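Side-chain contact in KaiC-like domain-containing protein (Pyrococcus horikoshii, PDB 3BS4), which is of unknown function but carries a KaiC-like domain, probably of the RecA-like ATPase fold, and holds an unidentified peptide: residues 162-167 against 198-203. Numbering follows the deposited sequence.
Sequences RYLETS and LLSVYR
No flat group takes part where Leu164 meets Ser200 and Val201; the ring to look at is that of the adjoining Tyr163, turned to other neighbours. Ser167 OG sits 3.4 Å above one face of it, offset toward the rim, while the rings of Tyr151 and Phe155 meet it with their planes inclined, and its OH hydrogen-bonds to the bound peptide. The hydroxyl of Ser167 is itself tied down: OG donates to Tyr163 O at 2.7 Å from above the carbonyl plane, on the face opposite to the one used by Ser167 N.

Between the two helices a single methyl, CD1 of Leu164, does the touching. With CG of Leu164 trans to the carbonyl carbon (chi1 -68°), CD1 reaches helix 195-204, coming within 3.6 Å of Ser200 OG and 3.8 Å of Val201 CG1. The backbones stay apart, Leu164 CA to Ser200 CA being 8.0 Å. On its other sides Val201 packs on Leu24 and Trp187 of the central sheet, and Leu164 touches Met148.

Helices 157-173 and 195-204 each follow a strand of the parallel part of the sheet and lead into another, so this contact joins two crossover helices of an alpha/beta fold, probably RecA-like as in KaiC.

CD1 meets the two side chains by van der Waals contact alone, with no hydrogen bond between the segments. Ser200 OG accepts a hydrogen bond from Arg204 NE, and Arg204 NH2 forms a salt bridge with Glu165 OE1, so the polar tie between the helices is indirect, running from Ser200 through Arg204 to Glu165.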
ATOM      1  N   ARG A 162       6.961  -3.331 -18.001  1.00 17.94           N
ATOM      2  CA  ARG A 162       7.579  -2.078 -18.475  1.00 18.78           C
ATOM      3  C   ARG A 162       7.174  -0.914 -17.592  1.00 18.36           C
ATOM      4  O   ARG A 162       7.997  -0.067 -17.250  1.00 18.28           O
ATOM      5  CB  ARG A 162       7.165  -1.766 -19.916  1.00 20.09           C
ATOM      6  CG  ARG A 162       7.682  -2.751 -20.920  1.00 24.44           C
ATOM      7  CD  ARG A 162       7.675  -2.150 -22.335  1.00 30.49           C
ATOM      8  NE  ARG A 162       6.457  -1.393 -22.638  1.00 35.62           N
ATOM      9  CZ  ARG A 162       5.396  -1.891 -23.269  1.00 36.89           C
ATOM     10  NH1 ARG A 162       5.386  -3.161 -23.661  1.00 37.69           N
ATOM     11  NH2 ARG A 162       4.341  -1.114 -23.506  1.00 38.34           N
ATOM     12  N   TYR A 163       5.895  -0.874 -17.224  1.00 17.49           N
ATOM     13  CA  TYR A 163       5.385   0.168 -16.332  1.00 16.66           C
ATOM     14  C   TYR A 163       6.140   0.237 -14.995  1.00 16.45           C
ATOM     15  O   TYR A 163       6.486   1.327 -14.507  1.00 16.63           O
ATOM     16  CB  TYR A 163       3.884  -0.057 -16.093  1.00 16.73           C
ATOM     17  CG  TYR A 163       3.360   0.699 -14.917  1.00 16.35           C
ATOM     18  CD1 TYR A 163       3.136   2.078 -14.995  1.00 17.36           C
ATOM     19  CD2 TYR A 163       3.119   0.046 -13.709  1.00 16.36           C
ATOM     20  CE1 TYR A 163       2.666   2.789 -13.900  1.00 18.63           C
ATOM     21  CE2 TYR A 163       2.647   0.751 -12.594  1.00 15.57           C
ATOM     22  CZ  TYR A 163       2.427   2.129 -12.713  1.00 17.09           C
ATOM     23  OH  TYR A 163       1.970   2.875 -11.646  1.00 19.88           O
ATOM     24  N   LEU A 164       6.395  -0.933 -14.409  1.00 15.81           N
ATOM     25  CA  LEU A 164       7.122  -1.004 -13.142  1.00 15.55           C
ATOM     26  C   LEU A 164       8.509  -0.412 -13.294  1.00 16.11           C
ATOM     27  O   LEU A 164       8.990   0.270 -12.384  1.00 16.18           O
ATOM     28  CB  LEU A 164       7.232  -2.439 -12.598  1.00 15.92           C
ATOM     29  CG  LEU A 164       5.911  -3.067 -12.144  1.00 16.24           C
ATOM     30  CD1 LEU A 164       6.069  -4.593 -11.949  1.00 16.69           C
ATOM     31  CD2 LEU A 164       5.418  -2.384 -10.859  1.00 18.64           C
ATOM     32  N   GLU A 165       9.147  -0.679 -14.437  1.00 17.12           N
ATOM     33  CA  GLU A 165      10.496  -0.151 -14.642  1.00 18.75           C
ATOM     34  C   GLU A 165      10.481   1.345 -14.937  1.00 18.56           C
ATOM     35  O   GLU A 165      11.251   2.097 -14.355  1.00 20.24           O
ATOM     36  CB  GLU A 165      11.261  -0.943 -15.707  1.00 19.94           C
ATOM     37  CG  GLU A 165      12.742  -0.506 -15.844  1.00 23.29           C
ATOM     38  CD  GLU A 165      13.576  -0.639 -14.568  1.00 27.52           C
ATOM     39  OE1 GLU A 165      13.202  -1.385 -13.627  1.00 27.55           O
ATOM     40  OE2 GLU A 165      14.643   0.024 -14.503  1.00 29.78           O
ATOM     41  N   THR A 166       9.569   1.787 -15.787  1.00 18.78           N
ATOM     42  CA  THR A 166       9.461   3.230 -16.088  1.00 19.12           C
ATOM     43  C   THR A 166       9.122   4.029 -14.832  1.00 18.75           C
ATOM     44  O   THR A 166       9.611   5.140 -14.652  1.00 18.46           O
ATOM     45  CB  THR A 166       8.400   3.475 -17.166  1.00 19.60           C
ATOM     46  OG1 THR A 166       8.734   2.722 -18.342  1.00 21.36           O
ATOM     47  CG2 THR A 166       8.321   4.950 -17.531  1.00 21.36           C
ATOM     48  N   SER A 167       8.271   3.467 -13.972  1.00 17.79           N
ATOM     49  CA  SER A 167       7.969   4.078 -12.674  1.00 18.62           C
ATOM     50  C   SER A 167       9.229   4.279 -11.866  1.00 18.98           C
ATOM     51  O   SER A 167       9.453   5.341 -11.308  1.00 19.62           O
ATOM     52  CB  SER A 167       7.006   3.198 -11.877  1.00 18.35           C
ATOM     53  OG  SER A 167       5.801   3.068 -12.563  1.00 20.37           O
ATOM     54  N   LEU A 198       4.676 -10.791 -10.640  1.00 18.44           N
ATOM     55  CA  LEU A 198       4.908 -11.027  -9.228  1.00 19.28           C
ATOM     56  C   LEU A 198       6.395 -11.144  -8.908  1.00 19.39           C
ATOM     57  O   LEU A 198       6.858 -10.666  -7.880  1.00 19.67           O
ATOM     58  CB  LEU A 198       4.153 -12.284  -8.806  1.00 19.23           C
ATOM     59  CG  LEU A 198       3.857 -12.580  -7.349  1.00 21.53           C
ATOM     60  CD1 LEU A 198       3.244 -11.404  -6.588  1.00 20.93           C
ATOM     61  CD2 LEU A 198       2.919 -13.799  -7.331  1.00 20.55           C
ATOM     62  N   LEU A 199       7.166 -11.758  -9.810  1.00 19.51           N
ATOM     63  CA  LEU A 199       8.617 -11.832  -9.646  1.00 20.01           C
ATOM     64  C   LEU A 199       9.249 -10.437  -9.570  1.00 18.90           C
ATOM     65  O   LEU A 199      10.122 -10.184  -8.744  1.00 19.35           O
ATOM     66  CB  LEU A 199       9.217 -12.584 -10.831  1.00 21.66           C
ATOM     67  CG  LEU A 199      10.461 -13.438 -10.677  1.00 24.46           C
ATOM     68  CD1 LEU A 199      10.359 -14.414  -9.480  1.00 24.99           C
ATOM     69  CD2 LEU A 199      10.693 -14.195 -11.994  1.00 22.87           C
ATOM     70  N   SER A 200       8.794  -9.531 -10.428  1.00 17.13           N
ATOM     71  CA  SER A 200       9.330  -8.172 -10.457  1.00 16.90           C
ATOM     72  C   SER A 200       8.992  -7.414  -9.184  1.00 17.06           C
ATOM     73  O   SER A 200       9.846  -6.723  -8.622  1.00 17.34           O
ATOM     74  CB  SER A 200       8.818  -7.429 -11.699  1.00 17.31           C
ATOM     75  OG  SER A 200       9.354  -6.115 -11.784  1.00 17.35           O
ATOM     76  N   VAL A 201       7.757  -7.542  -8.700  1.00 16.38           N
ATOM     77  CA  VAL A 201       7.409  -6.801  -7.487  1.00 16.43           C
ATOM     78  C   VAL A 201       8.086  -7.381  -6.253  1.00 16.03           C
ATOM     79  O   VAL A 201       8.453  -6.636  -5.341  1.00 16.49           O
ATOM     80  CB  VAL A 201       5.869  -6.620  -7.266  1.00 17.25           C
ATOM     81  CG1 VAL A 201       5.249  -5.837  -8.430  1.00 17.10           C
ATOM     82  CG2 VAL A 201       5.192  -7.940  -7.058  1.00 19.25           C
ATOM     83  N   TYR A 202       8.269  -8.707  -6.209  1.00 15.63           N
ATOM     84  CA  TYR A 202       9.058  -9.291  -5.118  1.00 15.71           C
ATOM     85  C   TYR A 202      10.476  -8.717  -5.122  1.00 16.45           C
ATOM     86  O   TYR A 202      11.040  -8.378  -4.065  1.00 17.76           O
ATOM     87  CB  TYR A 202       9.166 -10.805  -5.276  1.00 16.53           C
ATOM     88  CG  TYR A 202       8.122 -11.633  -4.559  1.00 16.16           C
ATOM     89  CD1 TYR A 202       6.751 -11.356  -4.681  1.00 17.72           C
ATOM     90  CD2 TYR A 202       8.501 -12.732  -3.793  1.00 18.35           C
ATOM     91  CE1 TYR A 202       5.793 -12.147  -4.028  1.00 15.70           C
ATOM     92  CE2 TYR A 202       7.551 -13.516  -3.132  1.00 18.18           C
ATOM     93  CZ  TYR A 202       6.208 -13.224  -3.249  1.00 16.92           C
ATOM     94  OH  TYR A 202       5.312 -14.038  -2.597  1.00 17.87           O
ATOM     95  N   ARG A 203      11.076  -8.640  -6.309  1.00 15.73           N
ATOM     96  CA  ARG A 203      12.463  -8.177  -6.399  1.00 16.18           C
ATOM     97  C   ARG A 203      12.589  -6.723  -5.949  1.00 16.66           C
ATOM     98  O   ARG A 203      13.566  -6.334  -5.276  1.00 17.58           O
ATOM     99  CB  ARG A 203      12.997  -8.403  -7.829  1.00 16.30           C
ATOM    100  CG  ARG A 203      14.359  -7.758  -8.133  1.00 17.44           C
ATOM    101  CD  ARG A 203      15.472  -8.322  -7.249  1.00 18.59           C
ATOM    102  NE  ARG A 203      15.664  -9.739  -7.517  1.00 19.68           N
ATOM    103  CZ  ARG A 203      16.639 -10.484  -6.999  1.00 23.22           C
ATOM    104  NH1 ARG A 203      17.547  -9.951  -6.181  1.00 23.47           N
ATOM    105  NH2 ARG A 203      16.715 -11.768  -7.319  1.00 25.28           N
TER